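Local coordinates for phenol hydroxylase component phL (Pseudomonas stutzeri, PDB 3U52), which is probably the beta subunit of a multicomponent phenol hydroxylase, which helps build the hydroxylase that adds oxygen to phenolic substrates, at residues Glu274-Thr277 and Asn278-Leu282; Leu261-Thr264 and Asn265-Lys269. All blocks are in the same frame, centred on the assembly; numbering follows the deposited sequence.

Contact 1 (Glu274-Thr277 and Asn278-Leu282); sequences ESET and NRELL
One face of the Arg279 guanidinium lies against the backbone of Glu276, whose CA sits 3.8 Å above the plane and offset toward its rim. Ser275 O comes up obliquely, 3.5 Å from Arg279 NH1, while the strong partner of NH1 is the carbonyl of Ala272. The Glu276 carboxylate, its plane turned 63° from the guanidinium, stops short of a salt bridge, with OE2 4.2 Å from Arg279 NH2. A leucine in place of Arg279 would probably leave the Ala272 carbonyl without this donor and Glu276 without its nearby positive charge. Ser275 is the N-cap of the new helix: with OG placed between its own N and carbonyl carbon (chi1 57°), it accepts from Asn278 N at 3.2 Å. The Ser275 carbonyl takes Arg279 N in an almost straight bond. Just past the cap, a water donates to both Thr277 O and Glu280 OE1, tying the Glu280 side chain to the backbone. Asn278 ND2 packs 3.6 Å from Glu274 CB and donates to Arg66 O and Val271 O. Helix 276-302 thus starts against the end of helix 251-274, which Leu282 touches at Met268 and Ala272, and against the loop of Ala64 to Glu68.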
# COMPACT_ATOMS: atom_id res chain seq x y z
N GLU D 274 8.00 17.91 37.22
CA GLU D 274 9.30 18.49 36.95
C GLU D 274 9.87 19.26 38.18
O GLU D 274 11.01 19.05 38.56
CB GLU D 274 9.23 19.40 35.73
CG GLU D 274 10.55 20.14 35.39
CD GLU D 274 11.46 19.37 34.44
OE1 GLU D 274 11.14 18.21 34.09
OE2 GLU D 274 12.50 19.94 34.02
N SER D 275 9.08 20.13 38.80
CA SER D 275 9.59 21.01 39.86
C SER D 275 8.46 21.54 40.74
O SER D 275 7.32 21.71 40.29
CB SER D 275 10.34 22.20 39.26
OG SER D 275 9.49 22.92 38.36
N GLU D 276 8.77 21.84 42.01
CA GLU D 276 7.79 22.49 42.86
C GLU D 276 7.40 23.89 42.30
O GLU D 276 6.29 24.34 42.47
CB GLU D 276 8.36 22.57 44.28
CG GLU D 276 7.43 22.95 45.43
CD GLU D 276 8.14 22.72 46.80
OE1 GLU D 276 8.37 23.70 47.55
OE2 GLU D 276 8.50 21.55 47.11
N THR D 277 8.32 24.56 41.63
CA THR D 277 8.01 25.86 41.04
C THR D 277 6.91 25.76 39.96
O THR D 277 5.98 26.58 39.92
CB THR D 277 9.21 26.45 40.35
OG1 THR D 277 10.39 25.77 40.76
CG2 THR D 277 9.33 27.88 40.71
N ASN D 278 7.03 24.77 39.07
CA ASN D 278 6.04 24.53 38.03
C ASN D 278 4.73 24.30 38.72
O ASN D 278 3.76 24.96 38.43
CB ASN D 278 6.40 23.29 37.22
CG ASN D 278 7.30 23.60 36.05
OD1 ASN D 278 7.73 24.75 35.82
ND2 ASN D 278 7.58 22.56 35.26
N ARG D 279 4.73 23.39 39.68
CA ARG D 279 3.57 23.07 40.50
C ARG D 279 2.94 24.29 41.22
O ARG D 279 1.72 24.50 41.17
CB ARG D 279 4.00 22.02 41.50
CG ARG D 279 3.01 20.94 41.72
CD ARG D 279 3.71 19.59 41.93
NE ARG D 279 4.54 19.53 43.12
CZ ARG D 279 5.83 19.16 43.15
NH1 ARG D 279 6.47 18.78 42.04
NH2 ARG D 279 6.47 19.13 44.31
N GLU D 280 3.78 25.11 41.88
CA GLU D 280 3.33 26.41 42.42
C GLU D 280 2.57 27.26 41.38
O GLU D 280 1.49 27.76 41.65
CB GLU D 280 4.52 27.26 42.94
CG GLU D 280 5.15 26.85 44.32
CD GLU D 280 6.60 27.38 44.49
OE1 GLU D 280 6.91 28.52 44.02
OE2 GLU D 280 7.45 26.66 45.08
N LEU D 281 3.19 27.42 40.21
CA LEU D 281 2.62 28.18 39.10
C LEU D 281 1.28 27.57 38.64
O LEU D 281 0.30 28.28 38.45
CB LEU D 281 3.61 28.20 37.94
CG LEU D 281 3.90 29.50 37.19
CD1 LEU D 281 4.44 29.15 35.80
CD2 LEU D 281 2.70 30.45 37.10
N LEU D 282 1.25 26.25 38.48
CA LEU D 282 0.04 25.57 38.06
C LEU D 282 -1.07 25.78 39.08
O LEU D 282 -2.22 26.03 38.72
CB LEU D 282 0.30 24.06 37.84
CG LEU D 282 1.23 23.61 36.69
CD1 LEU D 282 1.35 22.09 36.67
CD2 LEU D 282 0.70 24.07 35.36
O HOH W 1 6.24 29.51 40.95

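Contact 2 (Leu261-Thr264 and Asn265-Lys269); sequences LRWT and NAMMK
A Met-aromatic contact one turn long, in helix 251-274, joins Trp263 to Met267. The two side chains run side by side and point the same way, the sulfur at the edge of the indole: Met267 SD is 5.4 Å from the centroid of the six-membered ring of Trp263. The methyl comes in obliquely, with Met267 CE 4.0 Å from Trp263 CZ3. Met267 reaches this position with CG anti to its backbone N (chi1 176°), extended as far as SD and bent at the last torsion. Over the centre of one face of the indole lies the methyl of the next residue, Thr264 CG2, 3.4 Å above the plane. An edge-to-face partner, His153 of helix 147-175, also meets the indole and touches Met267 as well. This is side-chain packing inside a largely helical subunit of the methane/phenol/alkene hydroxylase family: Met267 and Thr264 reach helix 211-240, at Phe212 and Thr215 and at Ile220 respectively. The Thr264 hydroxyl turns back along the helix in a bond spanning one turn, OG1 to Ser260 O, and Asn265 OD1 accepts from Arg320 NE. Asn265 CG sits beside its own N, which brings it 3.3 Å from Leu261 O. Beneath these side chains the helical bonds continue, Asn265 N to Leu261 O at 3.0 Å and Met268 N to Thr264 O at the same length. Leu261, at the start of the segment, has its side chain about 7 Å from a bound xenon.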
# COMPACT_ATOMS: atom_id res chain seq x y z
N LEU D 261 -7.96 12.20 27.59
CA LEU D 261 -7.42 12.02 28.92
C LEU D 261 -6.03 11.36 28.91
O LEU D 261 -5.18 11.68 29.75
CB LEU D 261 -8.42 11.23 29.75
CG LEU D 261 -9.47 11.79 30.72
CD1 LEU D 261 -9.88 13.22 30.52
CD2 LEU D 261 -10.67 10.86 30.75
N ARG D 262 -5.75 10.48 27.95
CA ARG D 262 -4.42 9.87 27.92
C ARG D 262 -3.31 10.90 27.77
O ARG D 262 -2.37 10.91 28.58
CB ARG D 262 -4.33 8.79 26.82
CG ARG D 262 -5.30 7.61 27.08
CD ARG D 262 -5.03 6.49 26.11
NE ARG D 262 -3.74 5.85 26.36
CZ ARG D 262 -3.14 5.06 25.48
NH1 ARG D 262 -3.70 4.84 24.30
NH2 ARG D 262 -1.97 4.50 25.77
N TRP D 263 -3.39 11.78 26.79
CA TRP D 263 -2.27 12.66 26.56
C TRP D 263 -2.30 13.86 27.50
O TRP D 263 -1.24 14.33 27.87
CB TRP D 263 -2.18 13.10 25.10
CG TRP D 263 -3.23 14.09 24.63
CD1 TRP D 263 -4.43 13.80 24.03
CD2 TRP D 263 -3.15 15.53 24.66
NE1 TRP D 263 -5.11 14.94 23.73
CE2 TRP D 263 -4.35 16.03 24.09
CE3 TRP D 263 -2.18 16.46 25.11
CZ2 TRP D 263 -4.61 17.42 23.97
CZ3 TRP D 263 -2.43 17.82 24.99
CH2 TRP D 263 -3.64 18.29 24.43
N THR D 264 -3.49 14.38 27.84
CA THR D 264 -3.54 15.53 28.73
C THR D 264 -3.09 15.18 30.14
O THR D 264 -2.34 15.93 30.74
CB THR D 264 -4.90 16.24 28.79
OG1 THR D 264 -5.87 15.37 29.32
CG2 THR D 264 -5.36 16.74 27.41
N ASN D 265 -3.48 14.02 30.67
CA ASN D 265 -2.86 13.51 31.92
C ASN D 265 -1.34 13.24 31.84
O ASN D 265 -0.62 13.56 32.78
CB ASN D 265 -3.57 12.25 32.42
CG ASN D 265 -4.96 12.53 32.95
OD1 ASN D 265 -5.32 13.67 33.22
ND2 ASN D 265 -5.76 11.46 33.11
N ALA D 266 -0.83 12.64 30.76
CA ALA D 266 0.63 12.46 30.62
C ALA D 266 1.38 13.82 30.58
O ALA D 266 2.47 13.95 31.18
CB ALA D 266 0.97 11.63 29.43
N MET D 267 0.82 14.82 29.89
CA MET D 267 1.44 16.13 29.85
C MET D 267 1.44 16.83 31.24
O MET D 267 2.48 17.33 31.67
CB MET D 267 0.74 17.03 28.84
CG MET D 267 1.29 18.49 28.81
SD MET D 267 0.43 19.42 27.50
CE MET D 267 -1.17 19.69 28.29
N MET D 268 0.29 16.84 31.91
CA MET D 268 0.23 17.32 33.31
C MET D 268 1.20 16.59 34.25
O MET D 268 1.87 17.24 35.02
CB MET D 268 -1.18 17.29 33.86
CG MET D 268 -2.10 18.40 33.32
SD MET D 268 -1.48 20.09 33.58
CE MET D 268 -1.79 20.24 35.35
N LYS D 269 1.28 15.26 34.20
CA LYS D 269 2.21 14.52 35.07
C LYS D 269 3.66 14.94 34.91
O LYS D 269 4.38 15.05 35.90
CB LYS D 269 2.15 13.02 34.84
CG LYS D 269 0.94 12.33 35.49
CD LYS D 269 1.19 10.81 35.61
CE LYS D 269 1.36 10.37 37.07
NZ LYS D 269 0.05 10.54 37.81

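In the fold
Contacts 1 and 2 illustrate how the chemistry of helical turns can differ with their place in the fold. Residues 261-269 lie within helix 251-274, nearer the centre of the chain, and four of their eight touching residues are buried; sulfur, indole and methyl groups dominate there. Residues 274-282 lie at the surface, where helix 276-302 begins, and rely on a serine cap, charged side chains and a water. The two helices follow each other in the chain, and the contact centres are 16 Å apart on the same side of its centre. The two contacts touch where Leu282 CD1 lies 3.9 Å from Met268 CE, so Leu282, two turns past the cap, packs on the helix that carries contact 2.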